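Local coordinates for tubulin-like protein CetZ1 (Haloferax volcanii, PDB 4B46), which controls cell shape as a GTP-binding, tubulin- and FtsZ-like cytoskeletal protein, and is essential for forming the rod-shaped cells needed for efficient swimming, at residues Ile289-Ala295 with Gln321-Val327; Val31-Val35 with Ile93-Val98; Val56-Arg62 with Glu81-Val86; Thr267-Thr272 with Glu304-Gly310. One frame throughout, in Å; residues are numbered along the deposited sequence.

Contact 1: Ile289-Ala295 with Gln321-Val327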
# COMPACT_ATOMS: atom_id res chain seq x y z
N ILE A 289 16.01 7.72 -5.29
CA ILE A 289 16.08 6.99 -4.02
C ILE A 289 17.08 7.66 -3.08
O ILE A 289 17.06 7.41 -1.87
CB ILE A 289 16.41 5.49 -4.24
CG1 ILE A 289 17.84 5.31 -4.75
CG2 ILE A 289 15.40 4.87 -5.20
CD1 ILE A 289 18.22 3.86 -4.98
N GLU A 290 17.94 8.50 -3.62
CA GLU A 290 18.84 9.29 -2.80
C GLU A 290 18.02 10.20 -1.88
O GLU A 290 17.03 10.80 -2.29
CB GLU A 290 19.79 10.12 -3.68
CG GLU A 290 20.85 10.89 -2.91
CD GLU A 290 21.93 10.00 -2.31
OE1 GLU A 290 22.19 8.92 -2.88
OE2 GLU A 290 22.51 10.39 -1.28
N GLY A 291 18.40 10.27 -0.61
CA GLY A 291 17.69 11.13 0.32
C GLY A 291 16.55 10.49 1.09
O GLY A 291 15.93 11.15 1.93
N ALA A 292 16.24 9.22 0.82
CA ALA A 292 15.25 8.49 1.61
C ALA A 292 15.71 8.47 3.06
O ALA A 292 16.91 8.44 3.34
CB ALA A 292 15.07 7.07 1.09
N GLU A 293 14.76 8.52 3.98
CA GLU A 293 15.10 8.62 5.40
C GLU A 293 15.59 7.28 5.95
O GLU A 293 16.59 7.21 6.66
CB GLU A 293 13.88 9.11 6.19
CG GLU A 293 14.16 9.45 7.64
CD GLU A 293 12.94 10.02 8.34
OE1 GLU A 293 11.95 10.37 7.65
OE2 GLU A 293 12.96 10.11 9.59
N ARG A 294 14.87 6.21 5.63
CA ARG A 294 15.21 4.88 6.14
C ARG A 294 14.90 3.88 5.05
O ARG A 294 14.00 4.10 4.25
CB ARG A 294 14.39 4.55 7.39
CG ARG A 294 14.63 5.47 8.57
CD ARG A 294 13.83 4.97 9.78
NE ARG A 294 14.28 5.60 11.02
CZ ARG A 294 13.75 6.70 11.53
NH1 ARG A 294 12.74 7.31 10.92
NH2 ARG A 294 14.24 7.20 12.66
N ALA A 295 15.66 2.78 5.02
CA ALA A 295 15.47 1.74 4.02
C ALA A 295 15.41 0.38 4.70
O ALA A 295 16.06 0.16 5.72
CB ALA A 295 16.61 1.76 2.99
N GLN A 321 23.68 3.96 -2.34
CA GLN A 321 22.77 4.50 -3.35
C GLN A 321 21.76 5.50 -2.79
O GLN A 321 21.15 6.25 -3.54
CB GLN A 321 22.02 3.36 -4.04
CG GLN A 321 22.93 2.36 -4.74
CD GLN A 321 23.66 2.96 -5.92
OE1 GLN A 321 23.10 3.76 -6.66
NE2 GLN A 321 24.92 2.57 -6.10
N THR A 322 21.56 5.50 -1.47
CA THR A 322 20.48 6.29 -0.88
C THR A 322 20.97 7.36 0.08
O THR A 322 20.34 8.40 0.23
CB THR A 322 19.47 5.41 -0.12
OG1 THR A 322 20.16 4.71 0.94
CG2 THR A 322 18.80 4.40 -1.06
N GLY A 323 22.08 7.08 0.75
CA GLY A 323 22.51 7.90 1.87
C GLY A 323 21.55 7.83 3.06
O GLY A 323 21.54 8.72 3.91
N SER A 324 20.73 6.78 3.11
CA SER A 324 19.74 6.65 4.20
C SER A 324 20.37 6.66 5.58
O SER A 324 21.48 6.16 5.80
CB SER A 324 18.90 5.38 4.04
OG SER A 324 18.07 5.44 2.90
N MET A 325 19.63 7.24 6.52
CA MET A 325 20.04 7.31 7.92
C MET A 325 20.27 5.91 8.49
O MET A 325 21.23 5.67 9.22
CB MET A 325 18.95 8.03 8.71
CG MET A 325 19.33 8.51 10.09
SD MET A 325 17.82 8.95 10.99
CE MET A 325 18.48 9.87 12.37
N GLU A 326 19.39 4.98 8.14
CA GLU A 326 19.43 3.62 8.67
C GLU A 326 19.08 2.66 7.55
O GLU A 326 18.20 2.94 6.74
CB GLU A 326 18.41 3.48 9.82
CG GLU A 326 18.74 4.37 11.00
CD GLU A 326 17.59 4.51 11.99
OE1 GLU A 326 16.52 3.89 11.78
OE2 GLU A 326 17.76 5.27 12.97
N VAL A 327 19.79 1.54 7.46
CA VAL A 327 19.43 0.53 6.47
C VAL A 327 19.32 -0.82 7.14
O VAL A 327 20.32 -1.39 7.59
CB VAL A 327 20.45 0.43 5.31
CG1 VAL A 327 20.00 -0.66 4.32
CG2 VAL A 327 20.61 1.77 4.59
O HOH W 1 15.88 5.68 14.53
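The guanidinium of R294 has the sulfur of M325 over one face, 4.3 Å from SD to NH2, and E326 OE1 at its edge. R294 NE donates to that oxygen over 2.9 Å, in the guanidinium plane. The two side chains run alongside each other, but their flat ends are turned 62° apart, and NE approaches OE1 from above the carboxylate plane. A water joins R294 NH2 to E326 OE2. E293 OE2 pairs with R294 NH1 at 3.1 Å, and E326 OE1 has a second partner in R328, so the charges form a network.

At the other end, G291 N donates nearly straight (166°) to T322 O over 2.8 Å, while I289 CG1 packs on T322 CG2 at 3.9 Å. T322 OG1, hydrogen-bonded to I318 O one turn back, also accepts from S324 N in an ST turn leading out of helix 308-322. Between these ends, M325 N bonds to E293 O. A295 N to E326 O, at 3.1 Å, starts the parallel strand pairing. E293 and R294 form a classic beta bulge opposite S347. The contact closes the beta-alpha-beta unit of strand 294-301, helix 308-322 and strand 326-333 in the C-terminal domain.

Contact 2: Val31-Val35 with Ile93-Val98; sequences VRAAV and IPVHEV
A surface salt bridge set beside a small apolar patch joins the start of strand 31-38 to the loop that runs from helix 83-90 into strand 100-106. R32 presents its NE edge to E97: NE and NH2 both donate to the single oxygen OE1, each over 3.0 Å. Guanidinium and carboxylate are nearly coplanar, 9° apart, and OE1 lies in the guanidinium plane, so the two bonds converging on one oxygen help to fix the rotation of the arginine end. The R32 chain leaves with CG anti to the backbone N (chi1 -178°) and then bends (chi2 63°), which brings the charged group round to E97. P94 lies over one face of the guanidinium, its CG 3.8 Å from NH2, and V98 CG1 meets the aliphatic part of the arginine at CG, 4.0 Å away.

This region belongs to the nucleotide-binding domain of the tubulin/FtsZ family, whose Rossmann-like parallel sheet places strand 31-38 between strands 3-8 and 55-57. Side chains alternate across it: A34 packs on V16 and V20 of helix 9-26, while A33 and V35 turn toward the loop. There I93 settles against both, with CG1 3.5 Å from A33 CB and CD1 3.8 Å from V35 CG2. The small A33 lets both branches of the isoleucine come close, CG2 lying 3.6 Å from the same CB. The loop holds its form through an inverse gamma turn centred on P94, followed by a 3-10 turn at 95-97 in which E97 N bonds to P94 O. At the end of that turn, E97 O accepts a hydrogen bond from K2 NZ.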
# COMPACT_ATOMS: atom_id res chain seq x y z
N VAL A 31 -3.09 -11.03 6.36
CA VAL A 31 -4.38 -10.35 6.50
C VAL A 31 -5.18 -10.97 7.63
O VAL A 31 -5.95 -11.91 7.43
CB VAL A 31 -5.18 -10.42 5.18
CG1 VAL A 31 -6.37 -9.47 5.24
CG2 VAL A 31 -4.27 -10.07 4.00
N ARG A 32 -4.98 -10.45 8.84
CA ARG A 32 -5.64 -10.99 10.02
C ARG A 32 -7.11 -10.58 10.03
O ARG A 32 -7.97 -11.27 10.59
CB ARG A 32 -4.93 -10.50 11.29
CG ARG A 32 -5.52 -11.06 12.57
CD ARG A 32 -5.38 -12.57 12.65
NE ARG A 32 -6.23 -13.14 13.70
CZ ARG A 32 -7.30 -13.90 13.47
NH1 ARG A 32 -7.65 -14.20 12.23
NH2 ARG A 32 -8.01 -14.37 14.49
N ALA A 33 -7.40 -9.45 9.39
CA ALA A 33 -8.77 -8.99 9.24
C ALA A 33 -8.89 -8.18 7.96
O ALA A 33 -8.01 -7.38 7.65
CB ALA A 33 -9.18 -8.15 10.42
N ALA A 34 -9.98 -8.37 7.23
CA ALA A 34 -10.22 -7.56 6.04
C ALA A 34 -11.64 -6.98 6.05
O ALA A 34 -12.61 -7.68 6.33
CB ALA A 34 -9.97 -8.37 4.79
N VAL A 35 -11.73 -5.68 5.77
CA VAL A 35 -13.00 -4.97 5.74
C VAL A 35 -13.05 -4.10 4.48
O VAL A 35 -12.02 -3.58 4.06
CB VAL A 35 -13.18 -4.10 7.02
CG1 VAL A 35 -14.38 -3.17 6.90
CG2 VAL A 35 -13.33 -5.00 8.27
N ILE A 93 -13.26 -7.27 14.53
CA ILE A 93 -11.85 -7.56 14.31
C ILE A 93 -11.11 -7.78 15.63
O ILE A 93 -11.21 -6.95 16.54
CB ILE A 93 -11.17 -6.40 13.57
CG1 ILE A 93 -11.67 -6.32 12.13
CG2 ILE A 93 -9.65 -6.51 13.64
CD1 ILE A 93 -11.13 -5.13 11.37
N PRO A 94 -10.34 -8.87 15.74
CA PRO A 94 -9.50 -9.07 16.92
C PRO A 94 -8.28 -8.14 16.86
O PRO A 94 -7.19 -8.55 16.44
CB PRO A 94 -9.07 -10.53 16.79
CG PRO A 94 -9.04 -10.78 15.31
CD PRO A 94 -10.14 -9.92 14.72
N VAL A 95 -8.49 -6.89 17.26
CA VAL A 95 -7.47 -5.86 17.12
C VAL A 95 -6.21 -6.15 17.95
O VAL A 95 -5.11 -5.81 17.52
CB VAL A 95 -8.04 -4.46 17.44
CG1 VAL A 95 -6.95 -3.39 17.37
CG2 VAL A 95 -9.17 -4.12 16.47
N HIS A 96 -6.36 -6.79 19.10
CA HIS A 96 -5.20 -7.17 19.91
C HIS A 96 -4.26 -8.11 19.17
O HIS A 96 -3.11 -8.28 19.57
CB HIS A 96 -5.63 -7.81 21.24
CG HIS A 96 -6.33 -6.87 22.17
ND1 HIS A 96 -5.75 -5.69 22.61
CD2 HIS A 96 -7.55 -6.93 22.75
CE1 HIS A 96 -6.60 -5.07 23.42
NE2 HIS A 96 -7.69 -5.79 23.52
N GLU A 97 -4.73 -8.71 18.08
CA GLU A 97 -3.91 -9.67 17.34
C GLU A 97 -3.28 -9.08 16.09
O GLU A 97 -2.72 -9.82 15.28
CB GLU A 97 -4.72 -10.92 16.99
CG GLU A 97 -5.16 -11.75 18.21
CD GLU A 97 -6.22 -12.78 17.86
OE1 GLU A 97 -6.37 -13.12 16.67
OE2 GLU A 97 -6.91 -13.25 18.79
N VAL A 98 -3.37 -7.77 15.91
CA VAL A 98 -2.74 -7.14 14.75
C VAL A 98 -1.60 -6.21 15.13
O VAL A 98 -1.61 -5.59 16.20
CB VAL A 98 -3.75 -6.39 13.83
CG1 VAL A 98 -5.00 -7.24 13.62
CG2 VAL A 98 -4.12 -5.04 14.41

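Contact 3: Val56-Arg62 with Glu81-Val86; sequences VLIGQSR and EDIDEV
I58 and D82 meet in the tight part of this contact, their CB atoms 3.8 Å apart. I58 CG2 touches V86 CG2 at 3.9 Å, and V56 sets CG1 on the helix backbone, 3.6 Å from E85 O. Beside this packing, D82 OD2 takes the amide of G59 in a short bond of 2.6 Å, met nearly along the C-O axis. G59, with a positive phi of 74°, stands at the N-cap position before helix 60-63, so the carboxylate holds the turn where strand 55-57 gives way to that helix.

The other side is polar and watery. Q60 and E85 approach from opposite directions with nearly coplanar end groups; NE2 donates to the syn lone pair of E85 OE2 over 3.2 Å. E85 OE1 also lies near Q60 OE1 and L57 O, neither able to donate, a crowding of acceptors that would probably disfavour the charged form and raise the carboxylate's pKa. R62 NH1 makes a salt bridge with E81 OE2 at 2.8 Å, while its NH2 pairs with E77. Two waters fill in between S61 and D82, one accepting from S61 N and the other bonded to S61 OG.

Helix 72-81 flanks the contact through I78, which touches I58 and R62, and helix 111-126 backs V86 through L119. V37 of strand 31-38 touches both I58 and V86, so helix 83-90 packs on strands 31-38 and 55-57, at the edge of the parallel part of the sheet.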
# COMPACT_ATOMS: atom_id res chain seq x y z
N VAL A 56 -19.11 -2.94 4.37
CA VAL A 56 -19.93 -1.90 4.96
C VAL A 56 -20.38 -0.89 3.92
O VAL A 56 -19.55 -0.24 3.28
CB VAL A 56 -19.18 -1.12 6.06
CG1 VAL A 56 -20.15 -0.22 6.82
CG2 VAL A 56 -18.48 -2.08 7.00
N LEU A 57 -21.69 -0.76 3.77
CA LEU A 57 -22.27 0.27 2.91
C LEU A 57 -22.54 1.54 3.72
O LEU A 57 -23.29 1.51 4.69
CB LEU A 57 -23.58 -0.24 2.30
CG LEU A 57 -24.29 0.66 1.29
CD1 LEU A 57 -23.43 0.83 0.03
CD2 LEU A 57 -25.67 0.07 0.94
N ILE A 58 -21.94 2.65 3.32
CA ILE A 58 -22.18 3.92 3.98
C ILE A 58 -22.84 4.92 3.03
O ILE A 58 -22.93 4.69 1.83
CB ILE A 58 -20.88 4.56 4.53
CG1 ILE A 58 -19.91 4.85 3.38
CG2 ILE A 58 -20.21 3.64 5.56
CD1 ILE A 58 -18.67 5.65 3.81
N GLY A 59 -23.30 6.03 3.59
CA GLY A 59 -23.86 7.10 2.78
C GLY A 59 -25.24 6.80 2.23
O GLY A 59 -25.70 7.49 1.32
N GLN A 60 -25.90 5.78 2.76
CA GLN A 60 -27.21 5.40 2.22
C GLN A 60 -28.20 6.57 2.22
O GLN A 60 -28.97 6.75 1.27
CB GLN A 60 -27.80 4.22 3.00
CG GLN A 60 -26.93 2.97 3.01
CD GLN A 60 -26.15 2.81 4.31
OE1 GLN A 60 -25.51 3.75 4.80
NE2 GLN A 60 -26.18 1.60 4.87
N SER A 61 -28.17 7.37 3.29
CA SER A 61 -29.09 8.50 3.41
C SER A 61 -28.83 9.60 2.37
O SER A 61 -29.70 10.44 2.14
CB SER A 61 -29.01 9.10 4.81
OG SER A 61 -27.77 9.76 4.99
N ARG A 62 -27.64 9.59 1.77
CA ARG A 62 -27.24 10.62 0.81
C ARG A 62 -27.23 10.13 -0.63
O ARG A 62 -27.54 10.89 -1.54
CB ARG A 62 -25.83 11.15 1.11
CG ARG A 62 -25.64 11.80 2.47
CD ARG A 62 -26.31 13.15 2.58
NE ARG A 62 -25.65 14.23 1.83
CZ ARG A 62 -24.59 14.90 2.26
NH1 ARG A 62 -24.02 14.59 3.42
NH2 ARG A 62 -24.08 15.89 1.53
N GLU A 81 -20.22 11.12 8.66
CA GLU A 81 -21.57 10.91 9.18
C GLU A 81 -21.76 9.46 9.58
O GLU A 81 -22.39 9.16 10.59
CB GLU A 81 -22.61 11.29 8.11
CG GLU A 81 -22.66 12.77 7.79
CD GLU A 81 -23.34 13.08 6.45
OE1 GLU A 81 -23.71 12.15 5.70
OE2 GLU A 81 -23.50 14.29 6.15
N ASP A 82 -21.20 8.56 8.78
CA ASP A 82 -21.47 7.14 8.96
C ASP A 82 -20.29 6.34 9.54
O ASP A 82 -20.24 5.12 9.38
CB ASP A 82 -21.94 6.52 7.64
CG ASP A 82 -23.30 7.06 7.18
OD1 ASP A 82 -24.10 7.50 8.03
OD2 ASP A 82 -23.57 7.02 5.96
N ILE A 83 -19.37 7.02 10.22
CA ILE A 83 -18.17 6.36 10.74
C ILE A 83 -18.52 5.24 11.73
O ILE A 83 -17.78 4.28 11.86
CB ILE A 83 -17.17 7.36 11.38
CG1 ILE A 83 -15.78 6.74 11.45
CG2 ILE A 83 -17.64 7.84 12.76
CD1 ILE A 83 -15.19 6.44 10.08
N ASP A 84 -19.66 5.36 12.39
CA ASP A 84 -20.07 4.33 13.34
C ASP A 84 -20.48 3.04 12.64
O ASP A 84 -20.36 1.96 13.22
CB ASP A 84 -21.18 4.84 14.27
CG ASP A 84 -20.66 5.84 15.30
OD1 ASP A 84 -19.49 5.72 15.71
OD2 ASP A 84 -21.42 6.75 15.70
N GLU A 85 -20.94 3.13 11.40
CA GLU A 85 -21.23 1.93 10.61
C GLU A 85 -19.94 1.16 10.35
O GLU A 85 -19.89 -0.06 10.44
CB GLU A 85 -21.87 2.28 9.27
CG GLU A 85 -23.31 2.71 9.36
CD GLU A 85 -23.97 2.76 7.99
OE1 GLU A 85 -23.72 3.72 7.23
OE2 GLU A 85 -24.74 1.84 7.67
N VAL A 86 -18.89 1.91 10.01
CA VAL A 86 -17.60 1.31 9.76
C VAL A 86 -17.07 0.70 11.06
O VAL A 86 -16.61 -0.45 11.08
CB VAL A 86 -16.61 2.33 9.21
CG1 VAL A 86 -15.28 1.65 8.87
CG2 VAL A 86 -17.20 3.02 7.99
O HOH W 2 -24.98 9.34 4.92
O HOH W 3 -26.77 6.83 5.73

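Contact 4: Thr267-Thr272 with Glu304-Gly310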
# COMPACT_ATOMS: atom_id res chain seq x y z
N THR A 267 25.02 -17.87 -4.54
CA THR A 267 23.96 -17.34 -3.70
C THR A 267 24.12 -15.85 -3.40
O THR A 267 23.18 -15.07 -3.56
CB THR A 267 23.85 -18.14 -2.38
OG1 THR A 267 23.36 -19.45 -2.67
CG2 THR A 267 22.90 -17.46 -1.42
N THR A 268 25.33 -15.45 -3.00
CA THR A 268 25.59 -14.06 -2.63
C THR A 268 25.37 -13.13 -3.82
O THR A 268 24.67 -12.12 -3.71
CB THR A 268 27.01 -13.87 -2.05
OG1 THR A 268 27.15 -14.70 -0.89
CG2 THR A 268 27.23 -12.42 -1.63
N ASN A 269 25.95 -13.49 -4.97
CA ASN A 269 25.82 -12.67 -6.18
C ASN A 269 24.38 -12.57 -6.71
O ASN A 269 23.97 -11.52 -7.22
CB ASN A 269 26.75 -13.19 -7.28
CG ASN A 269 28.21 -13.09 -6.89
OD1 ASN A 269 28.58 -12.28 -6.04
ND2 ASN A 269 29.05 -13.91 -7.52
N ARG A 270 23.63 -13.66 -6.62
CA ARG A 270 22.23 -13.65 -7.05
C ARG A 270 21.43 -12.66 -6.20
O ARG A 270 20.60 -11.91 -6.70
CB ARG A 270 21.64 -15.05 -6.93
CG ARG A 270 20.21 -15.17 -7.43
CD ARG A 270 19.44 -16.26 -6.70
NE ARG A 270 19.51 -16.07 -5.25
CZ ARG A 270 20.25 -16.82 -4.44
NH1 ARG A 270 20.96 -17.83 -4.92
NH2 ARG A 270 20.26 -16.57 -3.14
N ILE A 271 21.69 -12.68 -4.89
CA ILE A 271 21.03 -11.78 -3.97
C ILE A 271 21.38 -10.33 -4.24
O ILE A 271 20.49 -9.48 -4.30
CB ILE A 271 21.38 -12.12 -2.51
CG1 ILE A 271 20.66 -13.40 -2.08
CG2 ILE A 271 20.99 -10.97 -1.58
CD1 ILE A 271 20.99 -13.84 -0.65
N THR A 272 22.66 -10.03 -4.39
CA THR A 272 23.06 -8.65 -4.60
C THR A 272 22.52 -8.13 -5.93
O THR A 272 22.20 -6.95 -6.05
CB THR A 272 24.58 -8.46 -4.52
OG1 THR A 272 25.23 -9.33 -5.44
CG2 THR A 272 25.07 -8.77 -3.12
N GLU A 304 17.55 -22.34 1.30
CA GLU A 304 18.79 -22.79 0.66
C GLU A 304 19.33 -21.79 -0.37
O GLU A 304 20.50 -21.84 -0.73
CB GLU A 304 18.63 -24.18 0.04
CG GLU A 304 17.64 -24.27 -1.12
CD GLU A 304 16.20 -24.50 -0.67
OE1 GLU A 304 15.90 -24.33 0.53
OE2 GLU A 304 15.37 -24.87 -1.53
N HIS A 305 18.47 -20.87 -0.82
CA HIS A 305 18.90 -19.82 -1.74
C HIS A 305 18.96 -18.45 -1.06
O HIS A 305 18.86 -17.42 -1.73
CB HIS A 305 17.98 -19.75 -2.96
CG HIS A 305 18.03 -20.99 -3.81
ND1 HIS A 305 17.03 -21.93 -3.82
CD2 HIS A 305 18.97 -21.43 -4.68
CE1 HIS A 305 17.34 -22.90 -4.65
NE2 HIS A 305 18.51 -22.62 -5.19
N LEU A 306 19.12 -18.44 0.26
CA LEU A 306 19.29 -17.21 1.01
C LEU A 306 20.55 -17.34 1.87
O LEU A 306 20.85 -18.43 2.34
CB LEU A 306 18.09 -16.96 1.93
CG LEU A 306 16.69 -16.82 1.34
CD1 LEU A 306 15.63 -16.80 2.46
CD2 LEU A 306 16.57 -15.57 0.49
N ASN A 307 21.28 -16.25 2.06
CA ASN A 307 22.40 -16.25 3.00
C ASN A 307 22.61 -14.88 3.64
O ASN A 307 21.96 -13.91 3.25
CB ASN A 307 23.70 -16.80 2.37
CG ASN A 307 24.30 -15.89 1.30
OD1 ASN A 307 23.87 -14.76 1.09
ND2 ASN A 307 25.33 -16.39 0.63
N ARG A 308 23.48 -14.81 4.64
CA ARG A 308 23.68 -13.55 5.35
C ARG A 308 24.52 -12.58 4.53
O ARG A 308 24.29 -11.37 4.55
CB ARG A 308 24.33 -13.78 6.72
CG ARG A 308 24.42 -12.50 7.55
CD ARG A 308 25.08 -12.68 8.91
NE ARG A 308 24.92 -11.48 9.72
CZ ARG A 308 25.78 -10.47 9.77
NH1 ARG A 308 26.91 -10.52 9.06
NH2 ARG A 308 25.53 -9.41 10.53
N LYS A 309 25.49 -13.11 3.81
CA LYS A 309 26.46 -12.29 3.09
C LYS A 309 25.80 -11.42 2.01
O LYS A 309 26.16 -10.26 1.85
CB LYS A 309 27.53 -13.19 2.46
CG LYS A 309 28.73 -12.44 1.89
CD LYS A 309 29.88 -13.39 1.60
CE LYS A 309 31.06 -12.67 0.99
NZ LYS A 309 32.26 -13.55 0.88
N GLY A 310 24.84 -11.99 1.29
CA GLY A 310 24.17 -11.25 0.23
C GLY A 310 23.42 -10.08 0.80
O GLY A 310 23.44 -8.97 0.26
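N307 stands across the end of T268, the two side chains meeting at about a right angle. ND2 donates to T268 OG1 over 2.9 Å, with the hydroxyl oxygen close to the amide plane. The amide is turned so that its other end, OD1, turns back to its own segment and accepts from G310 N at 2.9 Å, capping helix 308-322 from the N-cap position. CG sits between the backbone N and the carbonyl carbon (chi1 70°), the rotation that puts the amide between the two helical segments. T267 runs antiparallel to N307 and lays its methyl over one amide face, CG2 being 3.4 Å from CG. I271 crosses obliquely, with CD1 3.5 Å from OD1.

Next to the amide, along the first turn of helix 308-322, the packing is close because G310 has no side chain. I271 CG2 comes to 3.5 Å from G310 C, and T268 CG2 to 3.8 Å from G310 CA. K309 passes T268 at a slant, its CB 3.7 Å from OG1. As modelled, in a position made doubtful by the close approach of NH2 to H305 O, the R270 guanidinium has T267 O over one face and H305 CB over the opposite one.

The one hydrogen bond across the contact is between neutral groups, an amide and a hydroxyl, and apolar contacts surround it. One amide is hydrogen-bonded at both ends, and T268 OG1 is further bonded to T264 O. By contrast, the backbone N and O of N307 are buried without a partner, presumably at some energetic cost.

How the contacts relate
Contacts 2 and 3 form a continuous pair in the GTPase domain: V35 CG1 and V56 CG2 lie 4.2 Å apart, on neighbouring strands 31-38 and 55-57, although the contact centres are about 21 Å apart. They are also the nearer pair to the nucleotide pocket, the I58 side chain lying about 10 Å from the bound GDP and about 5 Å from that of T111, a GTP-binding residue. Contacts 1 and 4 belong to the C-terminal domain and share helix 308-322, contact 4 at its start and contact 1 at its end, with nearest atoms about 9 Å apart. Contacts 1 and 3, with centres about 41 Å apart, lie toward opposite ends of the same sheet.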